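Local coordinates for protein starch synthase I (PDB 4HLN) that belongs to the starch synthases of barley, two-domain enzymes of the glycosyltransferase kind built from two Rossmann-like halves, at residues A[192-204]-A[208-220]. Sequence-based numbering, arbitrary orientation.
Sequences FGGSHEVTFFHEY and VDWVFVDHPSYHR
His202 and Asp209 meet near the turn of a beta hairpin, whose antiparallel strands 195-205 and 208-214 form neighbouring inner strands of the mixed sheet of the starch synthase catalytic domain, between strand 181-190 and strand 160-166. His202 CG lies anti to the backbone N (chi1 164°), which brings the end of the ring over toward the neighbouring strand, diagonally past its register partner Val211, and NE2 donates to Asp209 OD1 over 2.7 Å. The bond is bent, with OD1 tilted from the imidazole plane; it meets the anti side of the carboxylate, whose plane stands 45° from the ring. OD2 of the same aspartate is taken by Tyr260 OH, while Tyr204 CD1 approaches Asp209 OD1 obliquely at 3.4 Å. Farther along this face of the sheet, Phe200 turns the edge of its ring to Val211, CD1 against CG1 at 3.8 Å, and Val198 CB rests on Val213 CG1. Val213 also packs on Ala245 of helix 235-252.

The other face carries Thr199, Phe201 and Glu203 beside Asp214, Phe212 and Trp210. Each of these three pairs is joined by two backbone hydrogen bonds; Phe201 N to Phe212 O, at 2.9 Å, is nearly straight. The CB atoms of Phe201 and Phe212 are 4.0 Å apart, and the Phe201 ring leans diagonally toward Asp214, Phe201 CE1 3.7 Å from Asp214 CB and its plane steeply inclined to the carboxylate. Arg167 ties this corner together, forming a cation-pi contact with Phe201 and a salt bridge to Asp214 OD1. Asp214 OD1 also accepts a hydrogen bond from His219 NE2 on its syn side, at 2.8 Å, and lies in the plane of the imidazole.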
ATOM      1  N   PHE A 192     -15.835  -5.734 -27.150  1.00 50.27           N
ATOM      2  CA  PHE A 192     -15.300  -4.743 -28.078  1.00 51.47           C
ATOM      3  C   PHE A 192     -15.554  -5.045 -29.544  1.00 61.88           C
ATOM      4  O   PHE A 192     -14.620  -5.073 -30.362  1.00 58.05           O
ATOM      5  CB  PHE A 192     -13.829  -4.500 -27.797  1.00 44.92           C
ATOM      6  CG  PHE A 192     -13.610  -3.723 -26.551  1.00 58.70           C
ATOM      7  CD1 PHE A 192     -13.433  -2.336 -26.605  1.00 44.82           C
ATOM      8  CD2 PHE A 192     -13.650  -4.361 -25.310  1.00 45.52           C
ATOM      9  CE1 PHE A 192     -13.264  -1.597 -25.447  1.00 31.56           C
ATOM     10  CE2 PHE A 192     -13.473  -3.638 -24.148  1.00 52.98           C
ATOM     11  CZ  PHE A 192     -13.279  -2.242 -24.214  1.00 53.74           C
ATOM     12  N   GLY A 193     -16.835  -5.249 -29.856  1.00 66.38           N
ATOM     13  CA  GLY A 193     -17.290  -5.459 -31.218  1.00 73.97           C
ATOM     14  C   GLY A 193     -16.575  -6.620 -31.877  1.00 75.82           C
ATOM     15  O   GLY A 193     -15.971  -6.478 -32.942  1.00 85.39           O
ATOM     16  N   GLY A 194     -16.633  -7.774 -31.231  1.00 61.81           N
ATOM     17  CA  GLY A 194     -15.982  -8.942 -31.767  1.00 65.84           C
ATOM     18  C   GLY A 194     -15.625  -9.967 -30.720  1.00 69.95           C
ATOM     19  O   GLY A 194     -16.290 -10.108 -29.681  1.00 64.13           O
ATOM     20  N   SER A 195     -14.556 -10.693 -31.007  1.00 66.13           N
ATOM     21  CA  SER A 195     -14.155 -11.798 -30.168  1.00 61.58           C
ATOM     22  C   SER A 195     -12.648 -11.808 -30.148  1.00 61.41           C
ATOM     23  O   SER A 195     -12.010 -11.894 -31.191  1.00 71.55           O
ATOM     24  CB  SER A 195     -14.682 -13.098 -30.752  1.00 59.47           C
ATOM     25  OG  SER A 195     -14.629 -14.130 -29.791  1.00 80.61           O
ATOM     26  N   HIS A 196     -12.071 -11.694 -28.963  1.00 54.40           N
ATOM     27  CA  HIS A 196     -10.618 -11.594 -28.866  1.00 52.13           C
ATOM     28  C   HIS A 196     -10.015 -12.763 -28.101  1.00 45.72           C
ATOM     29  O   HIS A 196     -10.575 -13.253 -27.122  1.00 42.18           O
ATOM     30  CB  HIS A 196     -10.223 -10.256 -28.240  1.00 40.62           C
ATOM     31  CG  HIS A 196     -10.940  -9.091 -28.845  1.00 47.20           C
ATOM     32  ND1 HIS A 196     -10.352  -8.251 -29.768  1.00 47.95           N
ATOM     33  CD2 HIS A 196     -12.209  -8.645 -28.682  1.00 45.54           C
ATOM     34  CE1 HIS A 196     -11.226  -7.333 -30.140  1.00 49.68           C
ATOM     35  NE2 HIS A 196     -12.360  -7.550 -29.496  1.00 53.55           N
ATOM     36  N   GLU A 197      -8.865 -13.220 -28.550  1.00 40.97           N
ATOM     37  CA  GLU A 197      -8.272 -14.373 -27.906  1.00 43.66           C
ATOM     38  C   GLU A 197      -7.091 -13.976 -27.059  1.00 46.66           C
ATOM     39  O   GLU A 197      -6.258 -13.172 -27.483  1.00 45.97           O
ATOM     40  CB  GLU A 197      -7.815 -15.386 -28.938  1.00 42.58           C
ATOM     41  CG  GLU A 197      -7.127 -16.574 -28.322  1.00 62.66           C
ATOM     42  CD  GLU A 197      -6.698 -17.581 -29.360  1.00 73.90           C
ATOM     43  OE1 GLU A 197      -7.526 -17.896 -30.250  1.00 73.97           O
ATOM     44  OE2 GLU A 197      -5.536 -18.041 -29.293  1.00 73.33           O
ATOM     45  N   VAL A 198      -7.033 -14.546 -25.860  1.00 41.59           N
ATOM     46  CA  VAL A 198      -5.857 -14.467 -25.013  1.00 34.38           C
ATOM     47  C   VAL A 198      -5.341 -15.889 -24.770  1.00 45.44           C
ATOM     48  O   VAL A 198      -6.085 -16.866 -24.927  1.00 46.57           O
ATOM     49  CB  VAL A 198      -6.169 -13.771 -23.664  1.00 40.78           C
ATOM     50  CG1 VAL A 198      -6.735 -12.374 -23.906  1.00 43.27           C
ATOM     51  CG2 VAL A 198      -7.166 -14.585 -22.869  1.00 42.53           C
ATOM     52  N   THR A 199      -4.064 -16.011 -24.412  1.00 40.58           N
ATOM     53  CA  THR A 199      -3.506 -17.308 -24.059  1.00 48.36           C
ATOM     54  C   THR A 199      -2.843 -17.204 -22.692  1.00 50.25           C
ATOM     55  O   THR A 199      -2.633 -16.111 -22.183  1.00 53.01           O
ATOM     56  CB  THR A 199      -2.507 -17.825 -25.110  1.00 48.82           C
ATOM     57  OG1 THR A 199      -1.417 -16.908 -25.217  1.00 55.65           O
ATOM     58  CG2 THR A 199      -3.182 -17.967 -26.476  1.00 36.25           C
ATOM     59  N   PHE A 200      -2.535 -18.340 -22.085  1.00 44.11           N
ATOM     60  CA  PHE A 200      -2.011 -18.326 -20.735  1.00 41.26           C
ATOM     61  C   PHE A 200      -0.627 -18.926 -20.687  1.00 44.03           C
ATOM     62  O   PHE A 200      -0.393 -20.024 -21.207  1.00 42.38           O
ATOM     63  CB  PHE A 200      -2.923 -19.112 -19.791  1.00 42.52           C
ATOM     64  CG  PHE A 200      -4.303 -18.546 -19.663  1.00 43.49           C
ATOM     65  CD1 PHE A 200      -4.640 -17.741 -18.580  1.00 40.21           C
ATOM     66  CD2 PHE A 200      -5.274 -18.829 -20.611  1.00 49.18           C
ATOM     67  CE1 PHE A 200      -5.917 -17.225 -18.446  1.00 43.57           C
ATOM     68  CE2 PHE A 200      -6.561 -18.311 -20.487  1.00 57.57           C
ATOM     69  CZ  PHE A 200      -6.880 -17.508 -19.403  1.00 54.30           C
ATOM     70  N   PHE A 201       0.279 -18.194 -20.048  1.00 45.85           N
ATOM     71  CA  PHE A 201       1.620 -18.673 -19.766  1.00 45.37           C
ATOM     72  C   PHE A 201       1.720 -18.824 -18.268  1.00 45.50           C
ATOM     73  O   PHE A 201       0.966 -18.191 -17.537  1.00 48.15           O
ATOM     74  CB  PHE A 201       2.664 -17.704 -20.321  1.00 35.06           C
ATOM     75  CG  PHE A 201       2.725 -17.705 -21.817  1.00 39.64           C
ATOM     76  CD1 PHE A 201       1.659 -17.222 -22.566  1.00 36.58           C
ATOM     77  CD2 PHE A 201       3.828 -18.223 -22.481  1.00 38.31           C
ATOM     78  CE1 PHE A 201       1.693 -17.240 -23.960  1.00 40.34           C
ATOM     79  CE2 PHE A 201       3.877 -18.253 -23.874  1.00 35.45           C
ATOM     80  CZ  PHE A 201       2.801 -17.762 -24.618  1.00 41.39           C
ATOM     81  N   HIS A 202       2.614 -19.681 -17.798  1.00 43.51           N
ATOM     82  CA  HIS A 202       2.626 -19.975 -16.373  1.00 43.90           C
ATOM     83  C   HIS A 202       3.994 -20.287 -15.820  1.00 41.12           C
ATOM     84  O   HIS A 202       4.802 -20.930 -16.462  1.00 43.26           O
ATOM     85  CB  HIS A 202       1.675 -21.137 -16.037  1.00 42.31           C
ATOM     86  CG  HIS A 202       1.913 -21.726 -14.682  1.00 49.67           C
ATOM     87  ND1 HIS A 202       2.495 -22.962 -14.499  1.00 42.96           N
ATOM     88  CD2 HIS A 202       1.691 -21.227 -13.441  1.00 60.24           C
ATOM     89  CE1 HIS A 202       2.606 -23.207 -13.203  1.00 41.74           C
ATOM     90  NE2 HIS A 202       2.125 -22.172 -12.540  1.00 55.99           N
ATOM     91  N   GLU A 203       4.244 -19.826 -14.605  1.00 44.88           N
ATOM     92  CA  GLU A 203       5.423 -20.257 -13.897  1.00 40.72           C
ATOM     93  C   GLU A 203       5.148 -20.484 -12.411  1.00 46.17           C
ATOM     94  O   GLU A 203       4.450 -19.703 -11.743  1.00 38.96           O
ATOM     95  CB  GLU A 203       6.580 -19.280 -14.097  1.00 42.43           C
ATOM     96  CG  GLU A 203       7.863 -19.754 -13.416  1.00 58.98           C
ATOM     97  CD  GLU A 203       8.961 -18.697 -13.335  1.00 72.48           C
ATOM     98  OE1 GLU A 203       8.789 -17.590 -13.902  1.00 78.28           O
ATOM     99  OE2 GLU A 203       9.999 -18.985 -12.693  1.00 70.42           O
ATOM    100  N   TYR A 204       5.695 -21.583 -11.911  1.00 42.18           N
ATOM    101  CA  TYR A 204       5.630 -21.876 -10.498  1.00 45.89           C
ATOM    102  C   TYR A 204       6.953 -21.423  -9.879  1.00 46.22           C
ATOM    103  O   TYR A 204       8.017 -21.860 -10.295  1.00 62.78           O
ATOM    104  CB  TYR A 204       5.353 -23.374 -10.284  1.00 41.38           C
ATOM    105  CG  TYR A 204       4.948 -23.727  -8.872  1.00 46.81           C
ATOM    106  CD1 TYR A 204       3.853 -23.107  -8.260  1.00 41.76           C
ATOM    107  CD2 TYR A 204       5.662 -24.678  -8.141  1.00 44.63           C
ATOM    108  CE1 TYR A 204       3.487 -23.430  -6.954  1.00 45.53           C
ATOM    109  CE2 TYR A 204       5.302 -25.004  -6.837  1.00 47.22           C
ATOM    110  CZ  TYR A 204       4.219 -24.381  -6.252  1.00 56.53           C
ATOM    111  OH  TYR A 204       3.872 -24.707  -4.962  1.00 67.04           O
ATOM    112  N   VAL A 208       4.127 -20.034  -5.674  1.00 41.17           N
ATOM    113  CA  VAL A 208       3.093 -19.226  -6.261  1.00 35.22           C
ATOM    114  C   VAL A 208       2.977 -19.541  -7.734  1.00 36.63           C
ATOM    115  O   VAL A 208       3.974 -19.667  -8.446  1.00 41.82           O
ATOM    116  CB  VAL A 208       3.341 -17.721  -6.035  1.00 41.03           C
ATOM    117  CG1 VAL A 208       2.501 -16.874  -7.015  1.00 29.61           C
ATOM    118  CG2 VAL A 208       3.041 -17.365  -4.587  1.00 34.01           C
ATOM    119  N   ASP A 209       1.733 -19.706  -8.156  1.00 20.75           N
ATOM    120  CA  ASP A 209       1.372 -19.859  -9.543  1.00 38.25           C
ATOM    121  C   ASP A 209       1.257 -18.507 -10.212  1.00 44.97           C
ATOM    122  O   ASP A 209       0.262 -17.791 -10.045  1.00 48.14           O
ATOM    123  CB  ASP A 209       0.044 -20.590  -9.629  1.00 42.41           C
ATOM    124  CG  ASP A 209       0.204 -22.060  -9.412  1.00 45.28           C
ATOM    125  OD1 ASP A 209       1.078 -22.618 -10.106  1.00 45.94           O
ATOM    126  OD2 ASP A 209      -0.494 -22.636  -8.541  1.00 50.61           O
ATOM    127  N   TRP A 210       2.296 -18.159 -10.956  1.00 34.83           N
ATOM    128  CA  TRP A 210       2.332 -16.920 -11.706  1.00 28.13           C
ATOM    129  C   TRP A 210       1.755 -17.205 -13.058  1.00 38.02           C
ATOM    130  O   TRP A 210       2.359 -17.926 -13.857  1.00 43.93           O
ATOM    131  CB  TRP A 210       3.776 -16.473 -11.862  1.00 44.30           C
ATOM    132  CG  TRP A 210       4.416 -16.314 -10.551  1.00 41.03           C
ATOM    133  CD1 TRP A 210       5.200 -17.220  -9.902  1.00 43.96           C
ATOM    134  CD2 TRP A 210       4.293 -15.187  -9.689  1.00 31.42           C
ATOM    135  NE1 TRP A 210       5.587 -16.718  -8.684  1.00 44.20           N
ATOM    136  CE2 TRP A 210       5.038 -15.472  -8.525  1.00 39.67           C
ATOM    137  CE3 TRP A 210       3.620 -13.960  -9.786  1.00 34.23           C
ATOM    138  CZ2 TRP A 210       5.143 -14.568  -7.464  1.00 41.70           C
ATOM    139  CZ3 TRP A 210       3.717 -13.065  -8.733  1.00 38.03           C
ATOM    140  CH2 TRP A 210       4.479 -13.370  -7.586  1.00 37.68           C
ATOM    141  N   VAL A 211       0.576 -16.652 -13.302  1.00 32.51           N
ATOM    142  CA  VAL A 211      -0.136 -16.869 -14.550  1.00 37.44           C
ATOM    143  C   VAL A 211      -0.162 -15.587 -15.369  1.00 42.85           C
ATOM    144  O   VAL A 211      -0.563 -14.531 -14.882  1.00 44.68           O
ATOM    145  CB  VAL A 211      -1.580 -17.303 -14.292  1.00 37.65           C
ATOM    146  CG1 VAL A 211      -2.370 -17.352 -15.603  1.00 32.83           C
ATOM    147  CG2 VAL A 211      -1.601 -18.633 -13.576  1.00 34.78           C
ATOM    148  N   PHE A 212       0.249 -15.695 -16.624  1.00 50.27           N
ATOM    149  CA  PHE A 212       0.388 -14.538 -17.487  1.00 44.78           C
ATOM    150  C   PHE A 212      -0.583 -14.598 -18.617  1.00 40.11           C
ATOM    151  O   PHE A 212      -0.682 -15.609 -19.310  1.00 47.36           O
ATOM    152  CB  PHE A 212       1.790 -14.486 -18.042  1.00 34.63           C
ATOM    153  CG  PHE A 212       2.800 -14.309 -17.000  1.00 39.87           C
ATOM    154  CD1 PHE A 212       3.053 -13.042 -16.482  1.00 42.44           C
ATOM    155  CD2 PHE A 212       3.477 -15.405 -16.487  1.00 40.78           C
ATOM    156  CE1 PHE A 212       4.001 -12.868 -15.482  1.00 41.92           C
ATOM    157  CE2 PHE A 212       4.427 -15.241 -15.485  1.00 40.77           C
ATOM    158  CZ  PHE A 212       4.687 -13.974 -14.976  1.00 32.47           C
ATOM    159  N   VAL A 213      -1.300 -13.501 -18.798  1.00 36.17           N
ATOM    160  CA  VAL A 213      -2.306 -13.412 -19.838  1.00 38.96           C
ATOM    161  C   VAL A 213      -1.678 -12.751 -21.054  1.00 42.39           C
ATOM    162  O   VAL A 213      -1.166 -11.637 -20.961  1.00 39.79           O
ATOM    163  CB  VAL A 213      -3.519 -12.640 -19.338  1.00 33.30           C
ATOM    164  CG1 VAL A 213      -4.572 -12.507 -20.433  1.00 32.58           C
ATOM    165  CG2 VAL A 213      -4.093 -13.367 -18.138  1.00 33.50           C
ATOM    166  N   ASP A 214      -1.688 -13.454 -22.186  1.00 40.49           N
ATOM    167  CA  ASP A 214      -1.026 -12.953 -23.382  1.00 47.53           C
ATOM    168  C   ASP A 214      -1.964 -12.441 -24.481  1.00 49.26           C
ATOM    169  O   ASP A 214      -2.872 -13.149 -24.951  1.00 43.54           O
ATOM    170  CB  ASP A 214      -0.061 -13.984 -23.962  1.00 54.45           C
ATOM    171  CG  ASP A 214       0.950 -13.356 -24.922  1.00 72.91           C
ATOM    172  OD1 ASP A 214       1.699 -12.451 -24.481  1.00 77.36           O
ATOM    173  OD2 ASP A 214       0.985 -13.751 -26.112  1.00 73.11           O
ATOM    174  N   HIS A 215      -1.706 -11.200 -24.884  1.00 35.57           N
ATOM    175  CA  HIS A 215      -2.384 -10.564 -26.004  1.00 33.87           C
ATOM    176  C   HIS A 215      -1.402  -9.555 -26.616  1.00 45.72           C
ATOM    177  O   HIS A 215      -0.561  -8.982 -25.915  1.00 46.05           O
ATOM    178  CB  HIS A 215      -3.669  -9.871 -25.528  1.00 32.41           C
ATOM    179  CG  HIS A 215      -4.503  -9.322 -26.639  1.00 46.86           C
ATOM    180  ND1 HIS A 215      -4.230  -8.113 -27.248  1.00 53.30           N
ATOM    181  CD2 HIS A 215      -5.595  -9.823 -27.268  1.00 42.19           C
ATOM    182  CE1 HIS A 215      -5.117  -7.896 -28.202  1.00 56.61           C
ATOM    183  NE2 HIS A 215      -5.961  -8.915 -28.232  1.00 46.43           N
ATOM    184  N   PRO A 216      -1.487  -9.345 -27.933  1.00 48.94           N
ATOM    185  CA  PRO A 216      -0.591  -8.390 -28.614  1.00 46.19           C
ATOM    186  C   PRO A 216      -0.520  -6.994 -27.950  1.00 43.79           C
ATOM    187  O   PRO A 216       0.565  -6.408 -27.861  1.00 41.60           O
ATOM    188  CB  PRO A 216      -1.196  -8.290 -30.015  1.00 37.15           C
ATOM    189  CG  PRO A 216      -1.933  -9.618 -30.204  1.00 32.22           C
ATOM    190  CD  PRO A 216      -2.410 -10.038 -28.854  1.00 32.83           C
ATOM    191  N   SER A 217      -1.654  -6.487 -27.475  1.00 36.52           N
ATOM    192  CA  SER A 217      -1.717  -5.149 -26.889  1.00 43.28           C
ATOM    193  C   SER A 217      -0.943  -4.986 -25.577  1.00 48.08           C
ATOM    194  O   SER A 217      -0.753  -3.862 -25.092  1.00 49.31           O
ATOM    195  CB  SER A 217      -3.169  -4.706 -26.684  1.00 45.61           C
ATOM    196  OG  SER A 217      -3.728  -5.323 -25.538  1.00 59.33           O
ATOM    197  N   TYR A 218      -0.507  -6.090 -24.983  1.00 44.40           N
ATOM    198  CA  TYR A 218       0.340  -5.975 -23.801  1.00 45.48           C
ATOM    199  C   TYR A 218       1.816  -5.828 -24.168  1.00 49.42           C
ATOM    200  O   TYR A 218       2.620  -5.510 -23.303  1.00 52.81           O
ATOM    201  CB  TYR A 218       0.198  -7.185 -22.890  1.00 43.03           C
ATOM    202  CG  TYR A 218      -1.158  -7.390 -22.305  1.00 48.09           C
ATOM    203  CD1 TYR A 218      -1.912  -6.318 -21.858  1.00 45.52           C
ATOM    204  CD2 TYR A 218      -1.695  -8.674 -22.193  1.00 58.37           C
ATOM    205  CE1 TYR A 218      -3.166  -6.516 -21.315  1.00 43.22           C
ATOM    206  CE2 TYR A 218      -2.952  -8.887 -21.655  1.00 45.80           C
ATOM    207  CZ  TYR A 218      -3.679  -7.807 -21.212  1.00 43.52           C
ATOM    208  OH  TYR A 218      -4.926  -8.010 -20.682  1.00 40.99           O
ATOM    209  N   HIS A 219       2.173  -6.096 -25.427  1.00 53.86           N
ATOM    210  CA  HIS A 219       3.573  -6.048 -25.860  1.00 54.96           C
ATOM    211  C   HIS A 219       3.950  -4.627 -26.257  1.00 61.48           C
ATOM    212  O   HIS A 219       3.879  -4.254 -27.426  1.00 57.33           O
ATOM    213  CB  HIS A 219       3.819  -6.979 -27.046  1.00 56.21           C
ATOM    214  CG  HIS A 219       3.374  -8.385 -26.819  1.00 64.92           C
ATOM    215  ND1 HIS A 219       3.331  -9.318 -27.834  1.00 73.36           N
ATOM    216  CD2 HIS A 219       2.948  -9.022 -25.706  1.00 63.82           C
ATOM    217  CE1 HIS A 219       2.892 -10.467 -27.354  1.00 65.98           C
ATOM    218  NE2 HIS A 219       2.657 -10.315 -26.062  1.00 62.35           N
ATOM    219  N   ARG A 220       4.334  -3.826 -25.275  1.00 73.96           N
ATOM    220  CA  ARG A 220       4.579  -2.414 -25.511  1.00 90.22           C
ATOM    221  C   ARG A 220       5.550  -1.914 -24.458  1.00106.56           C
ATOM    222  O   ARG A 220       5.407  -2.223 -23.266  1.00100.37           O
ATOM    223  CB  ARG A 220       3.267  -1.592 -25.497  1.00 77.20           C
ATOM    224  CG  ARG A 220       2.171  -2.147 -26.417  1.00 75.44           C
ATOM    225  CD  ARG A 220       1.379  -1.082 -27.146  1.00 67.85           C
ATOM    226  NE  ARG A 220       0.253  -0.575 -26.366  1.00 74.49           N
ATOM    227  CZ  ARG A 220      -1.037  -0.806 -26.636  1.00 70.36           C
ATOM    228  NH1 ARG A 220      -1.414  -1.550 -27.680  1.00 57.85           N
ATOM    229  NH2 ARG A 220      -1.966  -0.277 -25.851  1.00 63.67           N
TER